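Local coordinates for TudS (Uncultured bacterium, PDB 6Z96), which removes sulfur from thiouracil with the help of a [4Fe-4S] cluster, in a non-redox reaction that probably passes through a [4Fe-5S] intermediate, at residues A[5-10]-A[28-33]; A[23-28]-A[137-142]; A[38-43]-A[90-95]; A[44-47]-A[51-54]; A[127-130]-A[135-138]. All coordinates share one frame; numbering follows the deposited sequence.

Interaction 1 of 5, residues A[5-10]-A[28-33]; sequences IIVSAC and NWLDAL. With SF4 (iron/sulfur cluster), chain C.
Cys-10 SG binds iron FE2 of the cluster at 2.3 Å, just past the end of the strand that packs through Ile-5 and Val-7 on Trp-29, Leu-30 and Leu-33 of the helix. Beside it Ser-8 brings its CB to within 3.4 Å of sulfide S1, while Ser-8 OG is hydrogen-bonded to the backbone N of Lys-98. Behind the cluster the contact is wholly apolar, with no hydrogen bond from strand to helix. Its main point is Ile-5 CD1, 3.5 Å from Leu-33 CD2, the two side chains crossing at a slant. Ile-5 holds CG1 between its backbone N and carbonyl carbon (chi1 70°) and is extended beyond it, which sends CD1 out toward the helix. The same methyl lies 4.2 Å from Trp-29 CH2, at the outer end of the indole. One turn before Leu-33, Leu-30 CD1 comes to 4.4 Å from Val-7 CG2, a looser touch and a less certain one, since Val-7 is modelled in two conformers. The axes of strand 5-8 and helix 28-33 stay 11.8 Å apart and make an angle of 120°, a distance spanned by side chains alone. Strand 5-8 lies between strands 39-42 and 94-96, and helix 28-35 is the crossover of the beta-alpha-beta unit that leads to strand 39-42, with helix 142-151 packed beside Trp-29.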
# COMPACT_ATOMS: atom_id res chain seq x y z
N ILE A 5 -10.83 -5.48 3.63
CA ILE A 5 -9.45 -5.39 3.21
C ILE A 5 -8.98 -3.95 3.41
O ILE A 5 -9.80 -3.03 3.46
CB ILE A 5 -9.24 -5.83 1.74
CG1 ILE A 5 -9.83 -4.84 0.73
CG2 ILE A 5 -9.74 -7.27 1.50
CD1 ILE A 5 -9.43 -5.16 -0.74
N ILE A 6 -7.65 -3.77 3.47
CA ILE A 6 -7.09 -2.42 3.47
C ILE A 6 -6.60 -2.21 2.03
O ILE A 6 -6.08 -3.13 1.39
CB ILE A 6 -5.96 -2.30 4.52
CG1 ILE A 6 -5.43 -0.87 4.60
CG2 ILE A 6 -4.83 -3.25 4.26
CD1 ILE A 6 -4.51 -0.64 5.85
N VAL A 7 -6.80 -0.98 1.49
CA VAL A 7 -6.44 -0.70 0.11
C VAL A 7 -5.67 0.60 0.03
O VAL A 7 -6.11 1.58 0.61
CB VAL A 7 -7.71 -0.54 -0.77
CG1 VAL A 7 -7.36 -0.36 -2.25
CG2 VAL A 7 -8.66 -1.73 -0.60
N SER A 8 -4.57 0.65 -0.74
CA SER A 8 -3.84 1.92 -0.98
C SER A 8 -4.84 2.98 -1.48
O SER A 8 -5.58 2.72 -2.43
CB SER A 8 -2.82 1.73 -2.09
OG SER A 8 -1.70 0.99 -1.61
N ALA A 9 -4.91 4.12 -0.79
CA ALA A 9 -5.92 5.13 -1.12
C ALA A 9 -5.84 5.61 -2.57
O ALA A 9 -6.88 5.92 -3.17
CB ALA A 9 -5.82 6.31 -0.16
N CYS A 10 -4.63 5.63 -3.14
CA CYS A 10 -4.48 6.06 -4.54
C CYS A 10 -5.19 5.09 -5.50
O CYS A 10 -5.69 5.53 -6.54
CB CYS A 10 -3.02 6.24 -4.91
SG CYS A 10 -2.02 4.74 -4.68
N ASN A 28 -14.71 -3.74 -11.51
CA ASN A 28 -16.08 -3.93 -11.02
C ASN A 28 -16.07 -4.58 -9.62
O ASN A 28 -16.88 -4.24 -8.76
CB ASN A 28 -16.89 -4.79 -11.99
CG ASN A 28 -17.11 -4.14 -13.33
OD1 ASN A 28 -17.14 -2.91 -13.44
ND2 ASN A 28 -17.26 -4.94 -14.39
N TRP A 29 -15.15 -5.53 -9.41
CA TRP A 29 -15.04 -6.21 -8.14
C TRP A 29 -14.68 -5.22 -7.02
O TRP A 29 -15.33 -5.23 -5.98
CB TRP A 29 -14.00 -7.35 -8.24
CG TRP A 29 -13.70 -7.98 -6.92
CD1 TRP A 29 -14.42 -8.94 -6.28
CD2 TRP A 29 -12.58 -7.69 -6.07
NE1 TRP A 29 -13.85 -9.24 -5.07
CE2 TRP A 29 -12.70 -8.50 -4.92
CE3 TRP A 29 -11.47 -6.83 -6.18
CZ2 TRP A 29 -11.80 -8.42 -3.86
CZ3 TRP A 29 -10.57 -6.77 -5.13
CH2 TRP A 29 -10.74 -7.56 -3.98
N LEU A 30 -13.66 -4.38 -7.23
CA LEU A 30 -13.23 -3.44 -6.19
C LEU A 30 -14.32 -2.41 -5.94
O LEU A 30 -14.58 -2.07 -4.80
CB LEU A 30 -11.91 -2.76 -6.58
CG LEU A 30 -11.34 -1.81 -5.52
CD1 LEU A 30 -11.10 -2.54 -4.18
CD2 LEU A 30 -10.03 -1.23 -5.99
N ASP A 31 -15.04 -1.98 -7.00
CA ASP A 31 -16.15 -1.04 -6.83
C ASP A 31 -17.24 -1.64 -5.94
O ASP A 31 -17.72 -0.96 -5.03
CB ASP A 31 -16.77 -0.68 -8.20
CG ASP A 31 -15.93 0.24 -9.06
OD1 ASP A 31 -14.88 0.74 -8.56
OD2 ASP A 31 -16.29 0.46 -10.24
N ALA A 32 -17.59 -2.92 -6.18
CA ALA A 32 -18.61 -3.61 -5.40
C ALA A 32 -18.17 -3.75 -3.95
O ALA A 32 -18.96 -3.55 -3.02
CB ALA A 32 -18.89 -4.98 -6.01
N LEU A 33 -16.89 -4.08 -3.73
CA LEU A 33 -16.35 -4.23 -2.38
C LEU A 33 -16.46 -2.90 -1.61
O LEU A 33 -16.88 -2.89 -0.46
CB LEU A 33 -14.88 -4.66 -2.50
CG LEU A 33 -14.31 -5.32 -1.26
CD1 LEU A 33 -15.02 -6.62 -0.94
CD2 LEU A 33 -12.84 -5.60 -1.45
FE1 SF4 C . 1.81 6.25 -2.34
FE2 SF4 C . -0.63 5.26 -2.91
FE3 SF4 C . -0.21 6.47 -0.48
FE4 SF4 C . 0.86 4.00 -1.03
S1 SF4 C . -1.37 4.57 -0.82
S2 SF4 C . 1.94 5.73 -0.02
S3 SF4 C . 1.38 4.22 -3.27
S4 SF4 C . -0.15 7.45 -2.57

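Interaction 2 of 5, residues A[23-28]-A[137-142]; sequences KGIVSN and FSEDQL
Ile-25 sets its methyl CD1 against the aliphatic root of an acidic side chain, 3.7 Å from Glu-139 CB, and no hydrogen bond joins the two loops although both are rich in polar groups. The two side chains cross at about a right angle. The backbone points CB of Glu-139 toward Ile-25, and a sharp bend at chi2 (-88°) carries the carboxylate away to a salt bridge with Lys-98 and a hydrogen bond from the backbone N of Glu-99. Ile-25 is modelled in two conformers, so the fit described belongs to one of them. In that conformer Ile-25 CD1 is also 4.3 Å from Leu-142 CD1. Leu-142 CD1 meets Ser-27 as well, lying 3.9 Å from Ser-27 OG and about as far from Ser-27 CB. The serine oxygen is engaged with its own chain: Ser-27 is the N-cap of the next helix, and its OG accepts from the backbone N of Leu-30. The facing loop is stiffened internally. Ser-138 to Gln-141 form a type I turn, Ser-138 OG takes the N-H of Asp-140 in an ST turn, and Gln-141 folds back to accept from Ser-138 N on a lone pair of OE1, at 2.9 Å. Both segments run into helices: residues 23-28 lead to helix 28-35, while residues 137-142 lead to helix 142-151. The contact draws together the starts of these two helices, with Leu-142 also reaching Leu-96 of strand 94-96.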
# COMPACT_ATOMS: atom_id res chain seq x y z
N LYS A 23 -4.24 6.80 -8.72
CA LYS A 23 -3.97 5.58 -9.47
C LYS A 23 -5.23 4.75 -9.44
O LYS A 23 -5.20 3.54 -9.17
CB LYS A 23 -2.82 4.80 -8.79
CG LYS A 23 -1.48 5.53 -8.88
CD LYS A 23 -1.03 5.62 -10.34
CE LYS A 23 0.40 6.07 -10.51
NZ LYS A 23 0.74 6.23 -11.96
N GLY A 24 -6.37 5.40 -9.70
CA GLY A 24 -7.65 4.75 -9.63
C GLY A 24 -7.70 3.64 -10.64
O GLY A 24 -7.37 3.85 -11.81
N ILE A 25 -8.01 2.43 -10.18
CA ILE A 25 -8.07 1.29 -11.08
C ILE A 25 -9.51 0.96 -11.45
O ILE A 25 -10.44 1.18 -10.67
CB ILE A 25 -7.28 0.08 -10.55
CG1 ILE A 25 -7.70 -0.24 -9.11
CG2 ILE A 25 -5.77 0.37 -10.66
CD1 ILE A 25 -6.83 -1.32 -8.35
N VAL A 26 -9.68 0.44 -12.66
CA VAL A 26 -10.99 0.10 -13.17
C VAL A 26 -11.23 -1.33 -12.79
O VAL A 26 -10.53 -2.22 -13.27
CB VAL A 26 -11.08 0.33 -14.68
CG1 VAL A 26 -12.48 -0.01 -15.18
CG2 VAL A 26 -10.70 1.77 -15.02
N SER A 27 -12.17 -1.56 -11.89
CA SER A 27 -12.45 -2.89 -11.40
C SER A 27 -13.85 -2.95 -10.86
O SER A 27 -14.16 -2.33 -9.83
CB SER A 27 -11.45 -3.26 -10.30
OG SER A 27 -11.82 -4.46 -9.65
N ASN A 28 -14.71 -3.74 -11.51
CA ASN A 28 -16.08 -3.93 -11.02
C ASN A 28 -16.07 -4.58 -9.62
O ASN A 28 -16.88 -4.24 -8.76
CB ASN A 28 -16.89 -4.79 -11.99
CG ASN A 28 -17.11 -4.14 -13.33
OD1 ASN A 28 -17.14 -2.91 -13.44
ND2 ASN A 28 -17.26 -4.94 -14.39
N PHE A 137 -1.36 -8.10 -1.81
CA PHE A 137 -1.51 -8.27 -3.25
C PHE A 137 -1.39 -6.91 -3.92
O PHE A 137 -1.77 -5.90 -3.32
CB PHE A 137 -2.91 -8.81 -3.57
CG PHE A 137 -3.18 -10.20 -3.00
CD1 PHE A 137 -3.03 -11.32 -3.79
CD2 PHE A 137 -3.58 -10.36 -1.68
CE1 PHE A 137 -3.28 -12.59 -3.27
CE2 PHE A 137 -3.83 -11.63 -1.17
CZ PHE A 137 -3.71 -12.72 -1.98
N SER A 138 -0.89 -6.88 -5.16
CA SER A 138 -0.84 -5.63 -5.91
C SER A 138 -2.06 -5.50 -6.83
O SER A 138 -2.85 -6.45 -6.98
CB SER A 138 0.45 -5.56 -6.72
OG SER A 138 0.32 -6.36 -7.89
N GLU A 139 -2.20 -4.34 -7.50
CA GLU A 139 -3.28 -4.15 -8.47
C GLU A 139 -3.12 -5.08 -9.69
O GLU A 139 -4.03 -5.15 -10.52
CB GLU A 139 -3.38 -2.67 -8.89
CG GLU A 139 -2.26 -2.21 -9.80
CD GLU A 139 -1.01 -1.68 -9.12
OE1 GLU A 139 -0.79 -2.00 -7.93
OE2 GLU A 139 -0.22 -0.97 -9.80
N ASP A 140 -1.96 -5.75 -9.85
CA ASP A 140 -1.78 -6.73 -10.94
C ASP A 140 -2.23 -8.15 -10.50
O ASP A 140 -2.10 -9.10 -11.29
CB ASP A 140 -0.30 -6.82 -11.32
CG ASP A 140 0.29 -5.50 -11.79
OD1 ASP A 140 -0.41 -4.76 -12.49
OD2 ASP A 140 1.45 -5.22 -11.44
N GLN A 141 -2.74 -8.30 -9.26
CA GLN A 141 -3.13 -9.59 -8.68
C GLN A 141 -4.58 -9.54 -8.16
O GLN A 141 -4.89 -10.23 -7.19
CB GLN A 141 -2.18 -9.95 -7.53
CG GLN A 141 -0.74 -10.01 -7.98
CD GLN A 141 0.17 -10.25 -6.82
OE1 GLN A 141 0.25 -9.45 -5.88
NE2 GLN A 141 0.91 -11.36 -6.87
N LEU A 142 -5.45 -8.74 -8.80
CA LEU A 142 -6.85 -8.65 -8.36
C LEU A 142 -7.56 -10.00 -8.40
O LEU A 142 -8.29 -10.27 -7.45
CB LEU A 142 -7.66 -7.60 -9.14
CG LEU A 142 -7.17 -6.19 -8.98
CD1 LEU A 142 -8.02 -5.24 -9.80
CD2 LEU A 142 -7.23 -5.74 -7.56

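Interaction 3 of 5, residues A[38-43]-A[90-95]; sequences RALAFC and QGIRFA. With SF4 (iron/sulfur cluster), chain C.
The flat group here is the carboxamide of Gln-90, and Leu-40 CD1 comes to it on a slant, from one side of its plane. The approach is closest at the oxygen, 3.3 Å from Leu-40 CD1 to Gln-90 OE1, while CG and CD of Gln-90 are each 3.8 Å from that methyl. A bend at chi2 (-90°) turns the amide back over the leucine. The methyl offers OE1 only van der Waals contact; the oxygen's hydrogen bond comes from Lys-4 NZ. Leu-40 CD1 also meets Ile-92 CD1 at 3.8 Å, methyl against methyl with the chains crossing obliquely, so one leucine branch sits against both partners. Ile-92 is extended beyond CB and is buried against Cys-87 of helix 73-90. Between Gln-90 and Ile-92, Gly-91 closes that helix with a positive phi in a Schellman motif, which turns the chain toward strand 94-96. At the far end of strand 39-42, Cys-43 SG binds iron FE3 at 2.3 Å and also caps the start of the following short helix. Both ends belong to a parallel sheet in the order 39-42, 5-8, 94-96, 135-137: Leu-40 and Ile-92 pack across strand 5-8 on one face, and the cluster hangs at the carboxyl ends of the strands, where parallel alpha/beta folds commonly place their sites.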
# COMPACT_ATOMS: atom_id res chain seq x y z
N ARG A 38 -16.41 -2.57 2.53
CA ARG A 38 -15.36 -3.53 2.88
C ARG A 38 -13.95 -3.15 2.43
O ARG A 38 -13.04 -3.97 2.60
CB ARG A 38 -15.73 -4.92 2.31
CG ARG A 38 -17.02 -5.46 2.90
CD ARG A 38 -17.53 -6.68 2.14
NE ARG A 38 -16.55 -7.77 2.17
CZ ARG A 38 -16.53 -8.79 1.32
NH1 ARG A 38 -17.43 -8.87 0.35
NH2 ARG A 38 -15.60 -9.73 1.43
N ALA A 39 -13.79 -2.03 1.72
CA ALA A 39 -12.47 -1.65 1.20
C ALA A 39 -12.04 -0.38 1.93
O ALA A 39 -12.50 0.70 1.58
CB ALA A 39 -12.55 -1.39 -0.29
N LEU A 40 -11.21 -0.53 2.96
CA LEU A 40 -10.79 0.60 3.77
C LEU A 40 -9.60 1.30 3.18
O LEU A 40 -8.52 0.72 3.09
CB LEU A 40 -10.49 0.16 5.21
CG LEU A 40 -11.64 -0.53 5.98
CD1 LEU A 40 -11.27 -0.69 7.44
CD2 LEU A 40 -12.95 0.28 5.90
N ALA A 41 -9.79 2.54 2.78
CA ALA A 41 -8.72 3.31 2.14
C ALA A 41 -7.67 3.69 3.14
O ALA A 41 -8.00 4.14 4.23
CB ALA A 41 -9.33 4.59 1.57
N PHE A 42 -6.40 3.60 2.73
CA PHE A 42 -5.32 4.00 3.64
C PHE A 42 -4.14 4.42 2.82
O PHE A 42 -3.78 3.74 1.87
CB PHE A 42 -4.93 2.81 4.56
CG PHE A 42 -3.95 3.23 5.63
CD1 PHE A 42 -2.59 2.99 5.48
CD2 PHE A 42 -4.37 3.90 6.76
CE1 PHE A 42 -1.67 3.42 6.43
CE2 PHE A 42 -3.44 4.31 7.73
CZ PHE A 42 -2.10 4.06 7.55
N CYS A 43 -3.50 5.55 3.22
CA CYS A 43 -2.26 5.96 2.55
C CYS A 43 -1.19 6.06 3.63
O CYS A 43 -1.21 6.99 4.42
CB CYS A 43 -2.41 7.31 1.85
SG CYS A 43 -0.83 7.93 1.21
N GLN A 90 -9.31 -3.78 12.98
CA GLN A 90 -10.45 -4.18 12.15
C GLN A 90 -10.50 -5.66 11.80
O GLN A 90 -11.43 -6.06 11.09
CB GLN A 90 -10.46 -3.35 10.84
CG GLN A 90 -10.69 -1.85 11.03
CD GLN A 90 -12.15 -1.48 11.01
OE1 GLN A 90 -12.90 -1.84 10.12
NE2 GLN A 90 -12.59 -0.72 11.98
N GLY A 91 -9.51 -6.44 12.23
CA GLY A 91 -9.44 -7.87 11.91
C GLY A 91 -9.16 -8.15 10.44
O GLY A 91 -9.62 -9.14 9.89
N ILE A 92 -8.40 -7.27 9.80
CA ILE A 92 -8.07 -7.41 8.39
C ILE A 92 -6.85 -8.30 8.17
O ILE A 92 -5.82 -8.11 8.81
CB ILE A 92 -7.87 -6.00 7.79
CG1 ILE A 92 -9.21 -5.24 7.79
CG2 ILE A 92 -7.25 -6.07 6.40
CD1 ILE A 92 -9.09 -3.75 7.34
N ARG A 93 -6.96 -9.25 7.24
CA ARG A 93 -5.86 -10.14 6.94
C ARG A 93 -5.39 -10.07 5.47
O ARG A 93 -4.51 -10.84 5.09
CB ARG A 93 -6.19 -11.59 7.38
CG ARG A 93 -7.53 -12.08 6.92
CD ARG A 93 -8.19 -13.08 7.89
NE ARG A 93 -7.65 -14.43 7.81
CZ ARG A 93 -8.39 -15.54 7.78
NH1 ARG A 93 -7.81 -16.73 7.74
NH2 ARG A 93 -9.72 -15.46 7.78
N PHE A 94 -5.98 -9.16 4.66
CA PHE A 94 -5.60 -8.99 3.25
C PHE A 94 -5.42 -7.50 2.95
O PHE A 94 -6.20 -6.67 3.42
CB PHE A 94 -6.71 -9.51 2.32
CG PHE A 94 -7.03 -10.98 2.51
CD1 PHE A 94 -6.23 -11.95 1.96
CD2 PHE A 94 -8.13 -11.37 3.25
CE1 PHE A 94 -6.52 -13.31 2.15
CE2 PHE A 94 -8.43 -12.72 3.42
CZ PHE A 94 -7.63 -13.68 2.85
N ALA A 95 -4.42 -7.18 2.12
CA ALA A 95 -4.17 -5.81 1.69
C ALA A 95 -4.02 -5.75 0.18
O ALA A 95 -3.42 -6.65 -0.41
CB ALA A 95 -2.90 -5.28 2.35
FE1 SF4 C . 1.81 6.25 -2.34
FE2 SF4 C . -0.63 5.26 -2.91
FE3 SF4 C . -0.21 6.47 -0.48
FE4 SF4 C . 0.86 4.00 -1.03
S1 SF4 C . -1.37 4.57 -0.82
S2 SF4 C . 1.94 5.73 -0.02
S3 SF4 C . 1.38 4.22 -3.27
S4 SF4 C . -0.15 7.45 -2.57

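Interaction 4 of 5, residues A[44-47]-A[51-54]; sequences PEVA and PTPR. With SF4 (iron/sulfur cluster), chain C; EDO (1,2-ethanediol), chain E.
Helix 44-47 is a single short turn, and residues 51-54 run past it extended, with a cis peptide bond before Pro-53 and a closest CA pair of Val-46 and Pro-51, 6.4 Å apart. The two form one wall of the iron-sulfur pocket in this desulfidase, next to the bound sulfur ligand modelled as hydrosulfuric acid, which touches Glu-45 and Arg-54. A salt bridge ties them together: Arg-54 NE gives its N-H to Glu-45 OE1 at 2.8 Å, fairly straight at 161°, and the carboxylate uses its anti lone pair. The oxygen lies close to the guanidinium plane, whereas the carboxylate itself stands almost perpendicular to that plane (89°). Arg-54 NH2 adds a weak second bond to the same oxygen; NH2 also donates to Val-16 O. From the far end of the guanidinium, NH1 binds Pro-51 O at 3.0 Å, fixing the group's rotation from both ends. Glu-45 OE2 is held by Ser-103 OG. A methionine in place of Arg-54 would probably leave Glu-45 OE1 without its charged mate and Pro-51 O without this donor, with the carboxylate held less firmly, mainly through OE2 and Ser-103. On the outer side Val-46 CG2 packs 3.6 Å from Thr-52 OG1. Over the cluster, Glu-45 CD lies 3.4 Å from sulfide S2, and Arg-54 NH2 is 3.7 Å from S4.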
# COMPACT_ATOMS: atom_id res chain seq x y z
N PRO A 44 -0.22 5.15 3.63
CA PRO A 44 0.82 5.20 4.67
C PRO A 44 1.61 6.50 4.71
O PRO A 44 1.96 6.96 5.79
CB PRO A 44 1.75 4.02 4.31
CG PRO A 44 0.84 3.06 3.52
CD PRO A 44 -0.11 3.95 2.77
N GLU A 45 1.91 7.10 3.53
CA GLU A 45 2.73 8.31 3.54
C GLU A 45 2.00 9.49 4.13
O GLU A 45 2.58 10.25 4.92
CB GLU A 45 3.33 8.59 2.18
CG GLU A 45 4.38 7.54 1.91
CD GLU A 45 4.84 7.44 0.46
OE1 GLU A 45 4.78 8.48 -0.24
OE2 GLU A 45 5.29 6.35 0.04
N VAL A 46 0.72 9.65 3.78
CA VAL A 46 -0.07 10.74 4.34
C VAL A 46 -0.34 10.46 5.83
O VAL A 46 -0.20 11.36 6.67
CB VAL A 46 -1.37 10.93 3.55
CG1 VAL A 46 -2.32 11.88 4.27
CG2 VAL A 46 -1.06 11.46 2.14
N ALA A 47 -0.63 9.19 6.18
CA ALA A 47 -0.88 8.86 7.61
C ALA A 47 0.37 9.13 8.44
O ALA A 47 0.26 9.56 9.60
CB ALA A 47 -1.28 7.39 7.74
N PRO A 51 3.35 15.50 3.30
CA PRO A 51 2.39 16.34 2.58
C PRO A 51 2.07 15.80 1.18
O PRO A 51 2.66 14.81 0.73
CB PRO A 51 3.14 17.68 2.50
CG PRO A 51 4.58 17.25 2.24
CD PRO A 51 4.73 16.02 3.16
N THR A 52 1.11 16.44 0.48
CA THR A 52 0.78 16.07 -0.89
C THR A 52 0.71 17.38 -1.68
O THR A 52 -0.15 18.22 -1.37
CB THR A 52 -0.57 15.38 -0.96
OG1 THR A 52 -0.55 14.24 -0.10
CG2 THR A 52 -0.89 14.93 -2.37
N PRO A 53 1.59 17.64 -2.64
CA PRO A 53 2.65 16.77 -3.15
C PRO A 53 3.84 16.64 -2.21
O PRO A 53 3.97 17.36 -1.22
CB PRO A 53 3.03 17.47 -4.47
CG PRO A 53 2.89 18.94 -4.09
CD PRO A 53 1.60 18.95 -3.34
N ARG A 54 4.73 15.71 -2.54
CA ARG A 54 5.95 15.46 -1.77
C ARG A 54 6.99 14.94 -2.76
O ARG A 54 6.64 14.41 -3.81
CB ARG A 54 5.67 14.47 -0.62
CG ARG A 54 5.03 13.19 -1.08
CD ARG A 54 4.60 12.37 0.13
NE ARG A 54 3.87 11.15 -0.27
CZ ARG A 54 2.59 11.12 -0.60
NH1 ARG A 54 1.86 12.24 -0.58
NH2 ARG A 54 2.03 9.99 -1.00
FE1 SF4 C . 1.81 6.25 -2.34
FE2 SF4 C . -0.63 5.26 -2.91
FE3 SF4 C . -0.21 6.47 -0.48
FE4 SF4 C . 0.86 4.00 -1.03
S1 SF4 C . -1.37 4.57 -0.82
S2 SF4 C . 1.94 5.73 -0.02
S3 SF4 C . 1.38 4.22 -3.27
S4 SF4 C . -0.15 7.45 -2.57
C1 EDO E . 7.22 10.05 -1.57
O1 EDO E . 7.17 8.63 -1.71
C2 EDO E . 7.70 10.45 -0.23
O2 EDO E . 8.03 11.84 -0.15

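Interaction 5 of 5, residues A[127-130]-A[135-138]; sequences ALLR and QVFS
Arg-130 starts with CG opposite its own carbonyl carbon (chi1 -76°) and then runs extended from CG to NE, which lays the whole chain across Val-136 at about a right angle. Val-136, with CG1 trans to the backbone N, turns CG2 toward the helix. There CG2 is 3.9 Å from Arg-130 CG and 4.0 Å from Leu-129 CB, so the valine is gripped by two successive helix residues. Farther along, Arg-130 NE passes 3.8 Å from Val-136 CB. The guanidinium then reaches the strand backbone: Arg-130 NH2 donates to Val-136 O at 3.0 Å with an N-H...O angle of 150°. The oxygen lies at the guanidinium edge, somewhat out of its plane, and the donor in turn is tilted 34° from the carbonyl plane. A water accepts from both Arg-130 NE and Val-136 N, each at 2.9 Å, and so joins the side chain to the same residue a second time. The remaining nitrogen, NH1, makes a salt bridge to Glu-122 and a hydrogen bond to Ser-106 O. Putting a leucine at Arg-130 is likely to strip Val-136 O of this donor, unseat the bridging water and leave Glu-122 without its mate. Strand 135-137 is an outermost strand of the parallel sheet, beside 94-96; helix 124-131 lies against the face where Val-136 and Leu-129 meet Ala-95, with Leu-129 reaching helix 73-90, while Phe-137 turns to helix 142-151 on the other face.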
# COMPACT_ATOMS: atom_id res chain seq x y z
N ALA A 127 6.23 -4.78 3.71
CA ALA A 127 7.12 -5.62 4.52
C ALA A 127 6.59 -5.83 5.93
O ALA A 127 6.63 -6.97 6.43
CB ALA A 127 8.51 -4.99 4.57
N LEU A 128 6.09 -4.76 6.57
CA LEU A 128 5.60 -4.87 7.94
C LEU A 128 4.34 -5.71 7.99
O LEU A 128 4.21 -6.59 8.85
CB LEU A 128 5.39 -3.48 8.56
CG LEU A 128 4.94 -3.53 10.02
CD1 LEU A 128 6.05 -4.10 10.89
CD2 LEU A 128 4.60 -2.14 10.52
N LEU A 129 3.41 -5.49 7.05
CA LEU A 129 2.17 -6.28 7.05
C LEU A 129 2.46 -7.76 6.82
O LEU A 129 1.90 -8.59 7.55
CB LEU A 129 1.20 -5.77 5.97
CG LEU A 129 0.74 -4.31 6.14
CD1 LEU A 129 -0.26 -3.94 5.05
CD2 LEU A 129 0.08 -4.10 7.51
N ARG A 130 3.36 -8.07 5.88
CA ARG A 130 3.70 -9.49 5.62
C ARG A 130 4.35 -10.14 6.84
O ARG A 130 4.07 -11.31 7.13
CB ARG A 130 4.61 -9.61 4.39
CG ARG A 130 3.81 -9.43 3.11
CD ARG A 130 4.68 -9.56 1.87
NE ARG A 130 3.85 -9.68 0.67
CZ ARG A 130 4.28 -9.41 -0.56
NH1 ARG A 130 5.52 -8.98 -0.77
NH2 ARG A 130 3.45 -9.54 -1.60
N GLN A 135 -1.63 -10.92 4.16
CA GLN A 135 -1.26 -11.18 2.78
C GLN A 135 -1.43 -9.89 1.98
O GLN A 135 -2.49 -9.27 2.05
CB GLN A 135 -2.14 -12.27 2.18
CG GLN A 135 -1.95 -13.61 2.87
CD GLN A 135 -2.83 -14.64 2.21
OE1 GLN A 135 -3.76 -15.19 2.82
NE2 GLN A 135 -2.57 -14.88 0.94
N VAL A 136 -0.41 -9.52 1.22
CA VAL A 136 -0.43 -8.32 0.40
C VAL A 136 -0.43 -8.69 -1.06
O VAL A 136 0.44 -9.44 -1.53
CB VAL A 136 0.79 -7.42 0.73
CG1 VAL A 136 0.77 -6.14 -0.13
CG2 VAL A 136 0.79 -7.06 2.22
N PHE A 137 -1.36 -8.10 -1.81
CA PHE A 137 -1.51 -8.27 -3.25
C PHE A 137 -1.39 -6.91 -3.92
O PHE A 137 -1.77 -5.90 -3.32
CB PHE A 137 -2.91 -8.81 -3.57
CG PHE A 137 -3.18 -10.20 -3.00
CD1 PHE A 137 -3.03 -11.32 -3.79
CD2 PHE A 137 -3.58 -10.36 -1.68
CE1 PHE A 137 -3.28 -12.59 -3.27
CE2 PHE A 137 -3.83 -11.63 -1.17
CZ PHE A 137 -3.71 -12.72 -1.98
N SER A 138 -0.89 -6.88 -5.16
CA SER A 138 -0.84 -5.63 -5.91
C SER A 138 -2.06 -5.50 -6.83
O SER A 138 -2.85 -6.45 -6.98
CB SER A 138 0.45 -5.56 -6.72
OG SER A 138 0.32 -6.36 -7.89
O HOH W 1 1.69 -11.54 0.93

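In the fold
Interactions 1, 3 and 5 all reach the four-stranded parallel sheet. Interaction 1 is buried and purely apolar; interaction 5 is buried as well but adds a charged hydrogen bond and a water at the sheet's edge; interaction 3 grades from a buried isoleucine to an exposed glutamine. Interaction 2 joins the loops that lead into helices 28-35 and 142-151, continuing interaction 1 through shared Asn-28 and interaction 5 through Phe-137 and Ser-138. Interaction 4, like interaction 5 local in sequence, differs in being ionic and set at the cluster. Interactions 1 and 3 bring Cys-10 and Cys-43 to that cluster, while apolar packing of the sheet lies behind this polar site.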